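Glycerol trinitrate reductase (Agrobacterium tumefaciens, PDB 5EPD) probably reduces nitrate esters such as glycerol trinitrate, as a flavin-dependent oxidoreductase of the old yellow enzyme family, seen here in its FMN-free form. Local coordinates at residues 115-120 against 188-193; 177-182 against 233-238; 40-45 against 331-336. All coordinates share one frame; numbering follows the deposited sequence.

The three contacts make a worked example of how a closed TIM barrel is held together: two lie in the strand ring, one in the helical layer around it. Contact 1 joins strand 117-122 to the loop leading into strand 193-196, contact 3 pairs the first and last strands, and contact 2 packs two outer helices. Contact 1 is the intermediary, its centre about 14 Å from the centre of each of the others. V193 CG2 reaches V236 CG1 of contact 2 at 3.6 Å, and Q120 OE1 meets P45 CB of contact 3 at 3.4 Å. In this family FMN binds at the C-terminal strand ends; it is absent here, so its place relative to the contacts is inferred.

Contact 1. Residues 115-120 against 188-193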
loop_
_atom_site.group_PDB
_atom_site.type_symbol
_atom_site.label_atom_id
_atom_site.label_comp_id
_atom_site.label_asym_id
_atom_site.label_seq_id
_atom_site.Cartn_x
_atom_site.Cartn_y
_atom_site.Cartn_z
ATOM N N GLY A 115 5.862 16.182 8.823
ATOM C CA GLY A 115 5.035 15.267 8.016
ATOM C C GLY A 115 4.384 14.096 8.746
ATOM O O GLY A 115 4.570 13.897 9.954
ATOM N N ARG A 116 3.596 13.322 8.003
ATOM C CA ARG A 116 3.003 12.072 8.514
ATOM C C ARG A 116 3.334 10.919 7.580
ATOM O O ARG A 116 3.436 11.086 6.353
ATOM C CB ARG A 116 1.486 12.189 8.655
ATOM C CG ARG A 116 1.079 13.349 9.535
ATOM C CD ARG A 116 1.303 12.972 10.986
ATOM N NE ARG A 116 2.034 13.982 11.740
ATOM C CZ ARG A 116 2.062 14.058 13.072
ATOM N NH1 ARG A 116 1.395 13.193 13.828
ATOM N NH2 ARG A 116 2.775 15.015 13.660
ATOM N N ILE A 117 3.526 9.750 8.172
ATOM C CA ILE A 117 3.892 8.561 7.409
ATOM C C ILE A 117 3.346 7.303 8.058
ATOM O O ILE A 117 3.529 7.042 9.258
ATOM C CB ILE A 117 5.420 8.448 7.151
ATOM C CG1 ILE A 117 5.693 7.357 6.106
ATOM C CG2 ILE A 117 6.194 8.215 8.452
ATOM C CD1 ILE A 117 7.161 7.254 5.744
ATOM N N VAL A 118 2.666 6.547 7.214
ATOM C CA VAL A 118 2.052 5.296 7.545
ATOM C C VAL A 118 2.786 4.208 6.736
ATOM O O VAL A 118 3.151 4.428 5.570
ATOM C CB VAL A 118 0.564 5.429 7.193
ATOM C CG1 VAL A 118 -0.083 4.090 6.899
ATOM C CG2 VAL A 118 -0.142 6.138 8.335
ATOM N N LEU A 119 3.030 3.055 7.358
ATOM C CA LEU A 119 3.651 1.905 6.663
ATOM C C LEU A 119 2.600 0.951 6.049
ATOM O O LEU A 119 1.673 0.478 6.721
ATOM C CB LEU A 119 4.609 1.164 7.610
ATOM C CG LEU A 119 5.380 -0.048 7.077
ATOM C CD1 LEU A 119 6.686 -0.292 7.816
ATOM C CD2 LEU A 119 4.546 -1.306 7.192
ATOM N N GLN A 120 2.753 0.655 4.762
ATOM C CA GLN A 120 1.855 -0.311 4.109
ATOM C C GLN A 120 2.367 -1.742 4.242
ATOM O O GLN A 120 3.362 -2.117 3.624
ATOM C CB GLN A 120 1.611 0.014 2.624
ATOM C CG GLN A 120 0.483 -0.813 2.010
ATOM C CD GLN A 120 0.368 -0.681 0.510
ATOM O OE1 GLN A 120 1.344 -0.852 -0.198
ATOM N NE2 GLN A 120 -0.814 -0.427 0.022
ATOM N N ALA A 188 8.917 1.471 15.078
ATOM C CA ALA A 188 9.715 2.236 14.105
ATOM C C ALA A 188 9.313 3.735 13.938
ATOM O O ALA A 188 9.886 4.449 13.102
ATOM C CB ALA A 188 9.688 1.526 12.764
ATOM N N GLY A 189 8.335 4.193 14.723
ATOM C CA GLY A 189 7.903 5.586 14.719
ATOM C C GLY A 189 6.851 5.932 13.676
ATOM O O GLY A 189 6.631 7.104 13.393
ATOM N N PHE A 190 6.190 4.934 13.087
ATOM C CA PHE A 190 5.162 5.231 12.089
ATOM C C PHE A 190 3.935 5.737 12.806
ATOM O O PHE A 190 3.694 5.382 13.948
ATOM C CB PHE A 190 4.812 4.008 11.237
ATOM C CG PHE A 190 5.803 3.731 10.138
ATOM C CD1 PHE A 190 5.661 4.330 8.900
ATOM C CD2 PHE A 190 6.866 2.861 10.339
ATOM C CE1 PHE A 190 6.555 4.067 7.885
ATOM C CE2 PHE A 190 7.767 2.598 9.323
ATOM C CZ PHE A 190 7.613 3.205 8.096
ATOM N N ASP A 191 3.173 6.569 12.112
ATOM C CA ASP A 191 1.937 7.147 12.640
ATOM C C ASP A 191 0.740 6.194 12.488
ATOM O O ASP A 191 -0.352 6.495 12.949
ATOM C CB ASP A 191 1.671 8.484 11.935
ATOM C CG ASP A 191 2.857 9.429 12.042
ATOM O OD1 ASP A 191 3.235 9.726 13.188
ATOM O OD2 ASP A 191 3.461 9.829 11.010
ATOM N N GLY A 192 0.969 5.055 11.837
ATOM C CA GLY A 192 -0.029 4.001 11.681
ATOM C C GLY A 192 0.394 3.077 10.540
ATOM O O GLY A 192 1.503 3.205 10.009
ATOM N N VAL A 193 -0.501 2.167 10.159
ATOM C CA VAL A 193 -0.265 1.252 9.041
ATOM C C VAL A 193 -1.430 1.186 8.067
ATOM O O VAL A 193 -2.574 1.560 8.391
ATOM C CB VAL A 193 -0.015 -0.188 9.512
ATOM C CG1 VAL A 193 1.202 -0.236 10.432
ATOM C CG2 VAL A 193 -1.263 -0.749 10.195
#
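D191 and I117 grip each other twice. OD2 of D191 accepts the N-H of I117 on its anti lone pair (N to OD2, 2.8 Å), while D191 N returns a bond to I117 O at 2.9 Å. The first torsion of D191 (chi1 -54°) brings the carboxylate alongside its own backbone N, and the second (chi2 -58°) turns OD2 to I117 N and OD1 to R116. The ion pair there is loose: R116 NH1 lies 4.0 Å from D191 OD1, and although the guanidinium and carboxylate planes are only 15° apart, the oxygen sits well off the guanidinium plane and no N-H is aimed at it. OD2 has a second partner in H111 NE2.

One residue earlier, the ring of F190 turns one face to L119. CB of L119 rests over the middle of that face, 3.5 Å from the centroid, a CH-pi contact, and its CD1 continues across to CE2 of F190 at 3.4 Å. I117 comes instead to the CD1-CE1 side of the ring with CG1 and CG2. W103 of helix 97-112 adds an edge-to-face partner to F190. Further on, L119 N bonds to G192 O at 3.1 Å, and V118 leans its CG1 on the backbone of V193, where parallel strand pairing starts. G189 ends the preceding helix in a Schellman motif, turning the chain toward this pairing.

Chemically, the aspartate extends the ladder of parallel-strand bonds beyond its last backbone pair: a side-chain oxygen takes the place of a carbonyl. With two N-H donors on OD2 and an arginine nearby, the carboxylate is probably stabilised as the anion.

Contact 2. Residues 177-182 against 233-238; sequences DFRKAA and TAAVAQ
F178 meets V236 by its root and not by its ring: CB stands 4.1 Å from V236 CG2, and the same methyl lies 3.9 Å from F178 O. That carbonyl is already engaged inside its own helix by A182 N, so the valine adds only an apolar neighbour. With CG held beside its backbone N (chi1 -82°), the phenyl group leads away from segment 233-238, to I81, to L121 of strand 117-122 and to V232, one turn earlier on the facing helix.

R179 follows on the outer margin. Its aliphatic part does the touching, with CG 3.8 Å from A235 O and, more loosely, 4.4 Å from A235 CB. The charged end then leaves the seam, bending at chi3 (43°), and makes two salt bridges: NE with D176 of its own helix, and NH1 with E239 of helix 227-240. One salt bridge thus joins the helices at the margin of a mainly apolar contact.

A182, one turn beyond F178, points its methyl toward the partner helix and meets V236 CG1 at 3.7 Å. V236 therefore straddles the turn: its CG1 is anti to the backbone N and serves A182, while CG2 serves F178. No hydrogen bond crosses between the two segments, and their axes approach to 8.4 Å at a crossing angle of -30°, consistent with the small A182 and A235 at the seam.

Both helices belong to the outer layer of the barrel and run in broadly the same direction, helix 171-187 preceding strand 193-196 and helix 227-240 preceding strand 245-249. V236 also reaches inward to T245 of strand 245-249 and to V193, and A182 touches I240 further along the facing helix.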
loop_
_atom_site.group_PDB
_atom_site.type_symbol
_atom_site.label_atom_id
_atom_site.label_comp_id
_atom_site.label_asym_id
_atom_site.label_seq_id
_atom_site.Cartn_x
_atom_site.Cartn_y
_atom_site.Cartn_z
ATOM N N ASP A 177 1.776 -12.730 11.660
ATOM C CA ASP A 177 2.870 -11.979 11.020
ATOM C C ASP A 177 2.460 -10.555 10.716
ATOM O O ASP A 177 3.278 -9.656 10.865
ATOM C CB ASP A 177 3.313 -12.645 9.731
ATOM C CG ASP A 177 3.949 -13.994 9.962
ATOM O OD1 ASP A 177 4.363 -14.251 11.109
ATOM O OD2 ASP A 177 4.018 -14.795 9.000
ATOM N N PHE A 178 1.207 -10.343 10.291
ATOM C CA PHE A 178 0.660 -8.986 10.153
ATOM C C PHE A 178 0.544 -8.295 11.515
ATOM O O PHE A 178 0.898 -7.108 11.653
ATOM C CB PHE A 178 -0.720 -8.980 9.502
ATOM C CG PHE A 178 -0.697 -9.054 8.002
ATOM C CD1 PHE A 178 -0.447 -7.919 7.237
ATOM C CD2 PHE A 178 -0.965 -10.248 7.344
ATOM C CE1 PHE A 178 -0.450 -7.981 5.842
ATOM C CE2 PHE A 178 -0.966 -10.326 5.950
ATOM C CZ PHE A 178 -0.715 -9.189 5.193
ATOM N N ARG A 179 0.023 -9.019 12.508
ATOM C CA ARG A 179 -0.150 -8.465 13.850
ATOM C C ARG A 179 1.187 -7.942 14.358
ATOM O O ARG A 179 1.295 -6.815 14.820
ATOM C CB ARG A 179 -0.695 -9.516 14.829
ATOM C CG ARG A 179 -1.238 -8.903 16.121
ATOM C CD ARG A 179 -1.327 -9.893 17.284
ATOM N NE ARG A 179 -0.137 -10.749 17.372
ATOM C CZ ARG A 179 1.008 -10.445 18.001
ATOM N NH1 ARG A 179 1.173 -9.291 18.648
ATOM N NH2 ARG A 179 2.006 -11.322 17.989
ATOM N N LYS A 180 2.202 -8.783 14.267
ATOM C CA LYS A 180 3.527 -8.459 14.749
ATOM C C LYS A 180 4.110 -7.338 13.873
ATOM O O LYS A 180 4.735 -6.395 14.387
ATOM C CB LYS A 180 4.376 -9.737 14.714
ATOM C CG LYS A 180 5.718 -9.698 15.411
ATOM C CD LYS A 180 6.619 -10.788 14.817
ATOM C CE LYS A 180 7.294 -10.349 13.503
ATOM N NZ LYS A 180 7.390 -11.425 12.469
ATOM N N ALA A 181 3.880 -7.402 12.562
ATOM C CA ALA A 181 4.414 -6.362 11.672
ATOM C C ALA A 181 3.831 -4.972 11.982
ATOM O O ALA A 181 4.528 -3.974 11.861
ATOM C CB ALA A 181 4.237 -6.724 10.196
ATOM N N ALA A 182 2.573 -4.910 12.398
ATOM C CA ALA A 182 1.983 -3.645 12.830
ATOM C C ALA A 182 2.675 -3.090 14.074
ATOM O O ALA A 182 2.969 -1.901 14.125
ATOM C CB ALA A 182 0.497 -3.800 13.090
ATOM N N THR A 233 -7.040 -7.387 9.281
ATOM C CA THR A 233 -7.341 -6.026 9.729
ATOM C C THR A 233 -7.823 -5.960 11.206
ATOM O O THR A 233 -7.499 -5.026 11.941
ATOM C CB THR A 233 -8.392 -5.371 8.793
ATOM O OG1 THR A 233 -8.037 -5.605 7.425
ATOM C CG2 THR A 233 -8.506 -3.870 9.033
ATOM N N ALA A 234 -8.600 -6.942 11.637
ATOM C CA ALA A 234 -9.085 -6.993 13.025
ATOM C C ALA A 234 -7.933 -7.165 14.039
ATOM O O ALA A 234 -7.919 -6.519 15.105
ATOM C CB ALA A 234 -10.116 -8.121 13.178
ATOM N N ALA A 235 -6.977 -8.041 13.693
ATOM C CA ALA A 235 -5.807 -8.300 14.529
ATOM C C ALA A 235 -4.865 -7.104 14.576
ATOM O O ALA A 235 -4.311 -6.801 15.626
ATOM C CB ALA A 235 -5.073 -9.526 14.035
ATOM N N VAL A 236 -4.670 -6.444 13.438
ATOM C CA VAL A 236 -3.842 -5.251 13.373
ATOM C C VAL A 236 -4.502 -4.129 14.171
ATOM O O VAL A 236 -3.844 -3.454 14.946
ATOM C CB VAL A 236 -3.606 -4.800 11.909
ATOM C CG1 VAL A 236 -2.992 -3.402 11.852
ATOM C CG2 VAL A 236 -2.713 -5.791 11.180
ATOM N N ALA A 237 -5.805 -3.940 13.977
ATOM C CA ALA A 237 -6.546 -2.914 14.703
ATOM C C ALA A 237 -6.478 -3.121 16.218
ATOM O O ALA A 237 -6.376 -2.151 16.964
ATOM C CB ALA A 237 -7.995 -2.869 14.237
ATOM N N GLN A 238 -6.530 -4.373 16.673
ATOM C CA GLN A 238 -6.471 -4.655 18.119
ATOM C C GLN A 238 -5.087 -4.391 18.684
ATOM O O GLN A 238 -4.951 -3.753 19.727
ATOM C CB GLN A 238 -6.896 -6.089 18.446
ATOM C CG GLN A 238 -8.247 -6.188 19.137
ATOM C CD GLN A 238 -8.431 -7.534 19.790
ATOM O OE1 GLN A 238 -9.343 -8.288 19.443
ATOM N NE2 GLN A 238 -7.538 -7.866 20.715
#

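Contact 3. Residues 40-45 against 331-336; sequences RIVMAP and ADLIAF
V42 O is gripped from two positions on the partner strand: F336 N donates a hydrogen bond to it at 2.8 Å, and A335 CA comes in at 3.1 Å as a CA-H...O contact. The pairing is parallel, and its ladder continues with V42 N on I334 O, I334 N on R40 O, and A44 N on F336 O at 3.1 Å.

R40 adds a bond from its side chain. The chain is extended from CG to NE, and the last turn (chi4 -104°) sets NH1 2.9 Å from D332 O, in the plane of that carbonyl and on a lone pair, though the oxygen lies 18° out of the guanidinium plane. The arginine's CG also leans on L333 CD2, crossing it at about a right angle. The D332 carboxylate looks away to Y311 N and R304.

Side chains alternate between the faces. I41 lays CG2 against F336 CD1 at 3.6 Å; V42 and A335 occupy the other face, CB to CB at 3.8 Å, with L333 CB and A44 nearby.

Joining the first strand to the eighth closes the barrel. Alternate backbone N-H and C=O groups pair across this seam, while I41 and M43 bond to strand 73-80. The polar backbone is thus bound up within the sheet, leaving apolar side chains to meet what lies beyond it, as I41 and F336 do against helix 346-352.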
loop_
_atom_site.group_PDB
_atom_site.type_symbol
_atom_site.label_atom_id
_atom_site.label_comp_id
_atom_site.label_asym_id
_atom_site.label_seq_id
_atom_site.Cartn_x
_atom_site.Cartn_y
_atom_site.Cartn_z
ATOM N N ARG A 40 -4.848 17.581 2.474
ATOM C CA ARG A 40 -5.636 16.430 2.102
ATOM C C ARG A 40 -4.980 15.633 0.982
ATOM O O ARG A 40 -5.610 14.741 0.371
ATOM C CB ARG A 40 -7.047 16.888 1.691
ATOM C CG ARG A 40 -7.904 17.311 2.869
ATOM C CD ARG A 40 -9.273 17.761 2.398
ATOM N NE ARG A 40 -10.032 18.304 3.518
ATOM C CZ ARG A 40 -11.027 17.683 4.166
ATOM N NH1 ARG A 40 -11.457 16.470 3.804
ATOM N NH2 ARG A 40 -11.621 18.304 5.189
ATOM N N ILE A 41 -3.720 15.951 0.702
ATOM C CA ILE A 41 -2.980 15.245 -0.358
ATOM C C ILE A 41 -2.166 14.070 0.222
ATOM O O ILE A 41 -1.327 14.229 1.132
ATOM C CB ILE A 41 -2.083 16.204 -1.162
ATOM C CG1 ILE A 41 -2.929 17.309 -1.797
ATOM C CG2 ILE A 41 -1.316 15.448 -2.238
ATOM C CD1 ILE A 41 -2.098 18.514 -2.175
ATOM N N VAL A 42 -2.439 12.876 -0.304
ATOM C CA VAL A 42 -1.741 11.674 0.130
ATOM C C VAL A 42 -0.757 11.185 -0.941
ATOM O O VAL A 42 -1.069 11.166 -2.145
ATOM C CB VAL A 42 -2.764 10.588 0.481
ATOM C CG1 VAL A 42 -2.076 9.314 0.939
ATOM C CG2 VAL A 42 -3.715 11.137 1.541
ATOM N N MET A 43 0.442 10.835 -0.492
ATOM C CA MET A 43 1.397 10.153 -1.345
ATOM C C MET A 43 1.104 8.662 -1.281
ATOM O O MET A 43 1.261 8.020 -0.244
ATOM C CB MET A 43 2.846 10.419 -0.915
ATOM C CG MET A 43 3.866 9.662 -1.763
ATOM S SD MET A 43 5.529 10.151 -1.301
ATOM C CE MET A 43 6.476 8.868 -2.110
ATOM N N ALA A 44 0.703 8.118 -2.411
ATOM C CA ALA A 44 0.344 6.724 -2.478
ATOM C C ALA A 44 1.582 5.808 -2.364
ATOM O O ALA A 44 2.733 6.239 -2.606
ATOM C CB ALA A 44 -0.390 6.477 -3.776
ATOM N N PRO A 45 1.353 4.533 -1.994
ATOM C CA PRO A 45 2.434 3.540 -1.909
ATOM C C PRO A 45 3.013 3.260 -3.282
ATOM O O PRO A 45 2.271 2.936 -4.236
ATOM C CB PRO A 45 1.736 2.308 -1.356
ATOM C CG PRO A 45 0.328 2.445 -1.853
ATOM C CD PRO A 45 0.030 3.918 -1.755
ATOM N N ALA A 331 -14.911 11.756 -1.387
ATOM C CA ALA A 331 -13.733 11.369 -0.608
ATOM C C ALA A 331 -13.324 12.467 0.328
ATOM O O ALA A 331 -13.728 13.623 0.171
ATOM C CB ALA A 331 -12.564 11.038 -1.519
ATOM N N ASP A 332 -12.484 12.089 1.287
ATOM C CA ASP A 332 -11.919 13.014 2.278
ATOM C C ASP A 332 -10.445 13.368 1.990
ATOM O O ASP A 332 -9.989 14.455 2.337
ATOM C CB ASP A 332 -12.023 12.352 3.641
ATOM C CG ASP A 332 -13.421 11.845 3.920
ATOM O OD1 ASP A 332 -14.342 12.686 3.837
ATOM O OD2 ASP A 332 -13.598 10.620 4.174
ATOM N N LEU A 333 -9.710 12.428 1.384
ATOM C CA LEU A 333 -8.325 12.626 0.972
ATOM C C LEU A 333 -8.157 12.104 -0.462
ATOM O O LEU A 333 -8.926 11.243 -0.927
ATOM C CB LEU A 333 -7.397 11.875 1.917
ATOM C CG LEU A 333 -7.604 12.155 3.408
ATOM C CD1 LEU A 333 -6.723 11.245 4.246
ATOM C CD2 LEU A 333 -7.287 13.613 3.712
ATOM N N ILE A 334 -7.175 12.632 -1.182
ATOM C CA ILE A 334 -6.879 12.103 -2.501
ATOM C C ILE A 334 -5.388 11.768 -2.567
ATOM O O ILE A 334 -4.537 12.557 -2.135
ATOM C CB ILE A 334 -7.404 12.995 -3.647
ATOM C CG1 ILE A 334 -6.729 12.645 -4.974
ATOM C CG2 ILE A 334 -7.186 14.460 -3.344
ATOM C CD1 ILE A 334 -7.695 12.546 -6.140
ATOM N N ALA A 335 -5.110 10.543 -3.048
ATOM C CA ALA A 335 -3.772 9.996 -3.104
ATOM C C ALA A 335 -3.307 10.067 -4.540
ATOM O O ALA A 335 -4.034 9.647 -5.418
ATOM C CB ALA A 335 -3.763 8.565 -2.603
ATOM N N PHE A 336 -2.100 10.612 -4.742
ATOM C CA PHE A 336 -1.427 10.765 -6.040
ATOM C C PHE A 336 -0.223 9.845 -6.045
ATOM O O PHE A 336 0.486 9.737 -5.037
ATOM C CB PHE A 336 -0.905 12.201 -6.209
ATOM C CG PHE A 336 -1.982 13.238 -6.278
ATOM C CD1 PHE A 336 -2.583 13.702 -5.124
ATOM C CD2 PHE A 336 -2.405 13.742 -7.503
ATOM C CE1 PHE A 336 -3.586 14.645 -5.183
ATOM C CE2 PHE A 336 -3.420 14.685 -7.572
ATOM C CZ PHE A 336 -4.015 15.133 -6.409
#